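Local structure of hypothetical protein TM0723 (1VMJ) at residues 53-56 with 61-64; 82-85 with 89-92. The protein is of unknown function but may be a thiamin phosphate synthase of the YjbQ (UPF0047) family. One frame throughout, in Å; residues are numbered along the deposited sequence.

Interaction 1: 53-56 with 61-64; sequences CNAM and SVFI
C53 opens the contact by meeting V62 with both its carbonyl oxygen and its sulfur. The sulfur lies opposite the backbone N of its own residue (chi1 -178°), a setting that brings SG to 3.7 Å from V62 CG1. The same methyl approaches C53 O at 3.5 Å, so one valine branch touches backbone and side chain together. N54 next turns its side chain away from strand 61-64 and offers only backbone: its carbonyl carbon C sits 3.7 Å from V62 CG2, while its amide reaches along its own strand. There N54 ND2 donates to A55 O at 3.0 Å, nearly straight (165°) but from above the carbonyl plane, a bond that limits rotation of the amide. At A55 the backbone N comes within 3.6 Å of V62 CG2, and the methyl CB points toward the other strand, resting 3.9 Å from S61 N. The two valine methyls press side by side against the same flank of the backbone, CG1 at C53 and CG2 at the N54–A55 peptide. Cutting V62 back to an alanine is likely to open a gap against the N54–A55 peptide and strip the C53 sulfur of one of its apolar contacts. No hydrogen bond joins the two segments; the axes of strands 53-55 and 61-64 approach to 5.3 Å, with their N-to-C directions at 139°. Backbone partners of C53, N54 and A55 are V114, L145 and R112, whereas S61 pairs with G134. The arrangement is therefore the buried interface of two antiparallel sheets, where successive strands 49-55 and 60-65 belong to different sheets and meet by side chains packed against backbone.

Interaction 2: 82-85 with 89-92; sequences LAPE and SQYK. With SO4 (sulfate ion), chain D.
P84 and E85 lie across from Q90 and Y91 with their backbones well apart, the nearest CA pair being E85 and Q90 at 9.2 Å, so side chains must bridge the distance. The principal bridge is the Y91 phenol: its OH donates to P84 O at 2.7 Å, tilted 15° from the carbonyl plane. With CG placed opposite its own carbonyl carbon (chi1 -57°), the tyrosine ring extends from 89-92 toward the proline. It presents its edge to the carbonyls, and CE2 lies 3.2 Å from P84 O with E85 O farther along the same edge. The pyrrolidine ring of P84 crosses the tyrosine at about a right angle, bringing CD to 3.8 Å from Y91 OH. One face of the phenol ring is occupied from within its own segment, where Q90 CG stands 3.3 Å above the plane over the ring centre. Beyond CG the glutamine chain runs extended and carries NE2 past P84, although its hydrogen bond goes to P87 O. S89 faces another way: its backbone N donates to O3 of a sulfate, probably from the crystallisation liquor, at 2.9 Å, and Y88 N binds the same ion. The CB of E85 points away from 89-92, and its carboxylate is held elsewhere, OE1 in a salt bridge to R28 and OE2 hydrogen-bonded to Y88 OH. This contact thus draws together the loop that follows helix 69-82, with helix 101-110 packing on Y91 and A83 through L105, while W78 and D74 of a second subunit bond to L82 O and K92 N.

Interaction 1 lies about 3 Å from the centre of the chain and interaction 2 about 21 Å from it; their centres are 22 Å apart and their nearest atoms about 11 Å apart, without touching. Helix 101-110 relates them: its R107 packs on A55 in interaction 1, and its L105 on Y91 in interaction 2. The same helix supplies H104 to the sodium site, with N100 just before it and H93 directly after segment 89-92. The Y91 side chain is about 9 Å from a bound sodium, and that of A55 about 13 Å from one. Both contacts also reach the second subunit.

Interaction 1: 53-56 with 61-64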
# COMPACT_ATOMS: atom_id res chain seq x y z
N CYS A 53 0.31 -10.95 -2.01
CA CYS A 53 -0.78 -11.20 -2.90
C CYS A 53 -1.14 -9.89 -3.59
O CYS A 53 -1.53 -8.91 -2.92
CB CYS A 53 -1.97 -11.73 -2.12
SG CYS A 53 -3.38 -12.13 -3.18
N ASN A 54 -1.04 -9.88 -4.92
CA ASN A 54 -1.25 -8.67 -5.68
C ASN A 54 -2.08 -8.89 -6.92
O ASN A 54 -2.05 -9.94 -7.52
CB ASN A 54 0.07 -7.97 -6.01
CG ASN A 54 0.91 -8.72 -7.04
OD1 ASN A 54 1.79 -9.51 -6.68
ND2 ASN A 54 0.67 -8.47 -8.35
N ALA A 55 -2.81 -7.83 -7.30
CA ALA A 55 -3.48 -7.79 -8.59
C ALA A 55 -2.40 -7.67 -9.66
O ALA A 55 -1.54 -6.79 -9.57
CB ALA A 55 -4.41 -6.63 -8.64
N MET A 56 -2.47 -8.52 -10.68
CA MET A 56 -1.52 -8.47 -11.80
C MET A 56 -1.99 -7.52 -12.88
O MET A 56 -1.27 -7.25 -13.83
CB MET A 56 -1.33 -9.85 -12.38
CG MET A 56 -0.82 -10.84 -11.38
SD MET A 56 -0.34 -12.43 -12.09
CE MET A 56 1.30 -12.10 -12.70
N SER A 61 -7.55 -4.57 -7.59
CA SER A 61 -6.89 -4.48 -6.28
C SER A 61 -6.89 -5.78 -5.55
O SER A 61 -7.76 -6.61 -5.75
CB SER A 61 -7.62 -3.47 -5.38
OG SER A 61 -7.52 -2.17 -5.90
N VAL A 62 -5.93 -5.93 -4.64
CA VAL A 62 -6.02 -6.88 -3.54
C VAL A 62 -5.87 -6.09 -2.23
O VAL A 62 -4.98 -5.28 -2.09
CB VAL A 62 -4.98 -7.98 -3.62
CG1 VAL A 62 -5.04 -8.86 -2.40
CG2 VAL A 62 -5.20 -8.82 -4.86
N PHE A 63 -6.81 -6.27 -1.31
CA PHE A 63 -6.86 -5.50 -0.08
C PHE A 63 -7.47 -6.35 1.00
O PHE A 63 -8.04 -7.42 0.73
CB PHE A 63 -7.64 -4.19 -0.25
CG PHE A 63 -9.12 -4.39 -0.52
CD1 PHE A 63 -9.61 -4.62 -1.80
CD2 PHE A 63 -10.03 -4.37 0.51
CE1 PHE A 63 -10.97 -4.85 -2.04
CE2 PHE A 63 -11.38 -4.55 0.29
CZ PHE A 63 -11.84 -4.81 -0.99
N ILE A 64 -7.29 -5.89 2.23
CA ILE A 64 -7.85 -6.53 3.41
C ILE A 64 -8.86 -5.61 4.08
O ILE A 64 -8.55 -4.45 4.39
CB ILE A 64 -6.76 -6.94 4.42
CG1 ILE A 64 -6.06 -8.21 3.89
CG2 ILE A 64 -7.36 -7.24 5.78
CD1 ILE A 64 -4.74 -8.53 4.51

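Interaction 2: 82-85 with 89-92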
# COMPACT_ATOMS: atom_id res chain seq x y z
N LEU A 82 -14.99 9.29 -5.17
CA LEU A 82 -13.60 9.72 -5.32
C LEU A 82 -13.08 9.61 -6.73
O LEU A 82 -12.21 10.40 -7.12
CB LEU A 82 -12.71 8.88 -4.42
CG LEU A 82 -12.90 8.97 -2.92
CD1 LEU A 82 -11.87 8.11 -2.24
CD2 LEU A 82 -12.82 10.39 -2.47
N ALA A 83 -13.59 8.63 -7.49
CA ALA A 83 -13.09 8.33 -8.83
C ALA A 83 -14.22 7.84 -9.72
O ALA A 83 -14.30 6.67 -10.06
CB ALA A 83 -11.99 7.29 -8.72
N PRO A 84 -15.14 8.75 -10.09
CA PRO A 84 -16.32 8.39 -10.84
C PRO A 84 -16.02 7.75 -12.19
O PRO A 84 -15.16 8.19 -12.91
CB PRO A 84 -17.05 9.72 -11.01
CG PRO A 84 -16.07 10.73 -10.73
CD PRO A 84 -15.13 10.17 -9.74
N GLU A 85 -16.78 6.70 -12.50
CA GLU A 85 -16.67 6.04 -13.77
C GLU A 85 -16.95 6.98 -14.93
O GLU A 85 -16.23 6.99 -15.93
CB GLU A 85 -17.66 4.88 -13.82
CG GLU A 85 -17.59 4.09 -15.10
CD GLU A 85 -18.60 2.96 -15.15
OE1 GLU A 85 -19.16 2.55 -14.10
OE2 GLU A 85 -18.82 2.44 -16.28
N SER A 89 -15.63 10.80 -20.91
CA SER A 89 -14.93 11.92 -21.54
C SER A 89 -14.08 12.75 -20.59
O SER A 89 -13.22 13.48 -21.05
CB SER A 89 -15.94 12.83 -22.23
OG SER A 89 -16.83 13.42 -21.28
N GLN A 90 -14.29 12.64 -19.28
CA GLN A 90 -13.49 13.42 -18.34
C GLN A 90 -12.09 12.93 -18.22
O GLN A 90 -11.26 13.62 -17.65
CB GLN A 90 -14.12 13.42 -16.97
CG GLN A 90 -13.94 12.17 -16.19
CD GLN A 90 -14.79 12.12 -14.94
OE1 GLN A 90 -14.57 12.90 -14.02
NE2 GLN A 90 -15.73 11.18 -14.88
N TYR A 91 -11.83 11.73 -18.72
CA TYR A 91 -10.50 11.13 -18.61
C TYR A 91 -9.83 10.98 -19.97
O TYR A 91 -10.36 10.33 -20.87
CB TYR A 91 -10.57 9.75 -17.96
CG TYR A 91 -11.20 9.72 -16.59
CD1 TYR A 91 -10.60 10.36 -15.51
CD2 TYR A 91 -12.41 9.06 -16.38
CE1 TYR A 91 -11.15 10.34 -14.26
CE2 TYR A 91 -13.00 9.03 -15.10
CZ TYR A 91 -12.36 9.67 -14.04
OH TYR A 91 -12.90 9.65 -12.77
N LYS A 92 -8.62 11.54 -20.07
CA LYS A 92 -7.83 11.44 -21.30
C LYS A 92 -7.43 10.02 -21.64
O LYS A 92 -7.25 9.72 -22.81
CB LYS A 92 -6.58 12.31 -21.24
CG LYS A 92 -6.84 13.79 -21.05
CD LYS A 92 -7.74 14.36 -22.13
S SO4 D . -19.55 9.88 -21.88
O1 SO4 D . -19.68 9.01 -20.70
O2 SO4 D . -19.89 8.99 -22.99
O3 SO4 D . -18.22 10.46 -22.08
O4 SO4 D . -20.50 11.01 -21.84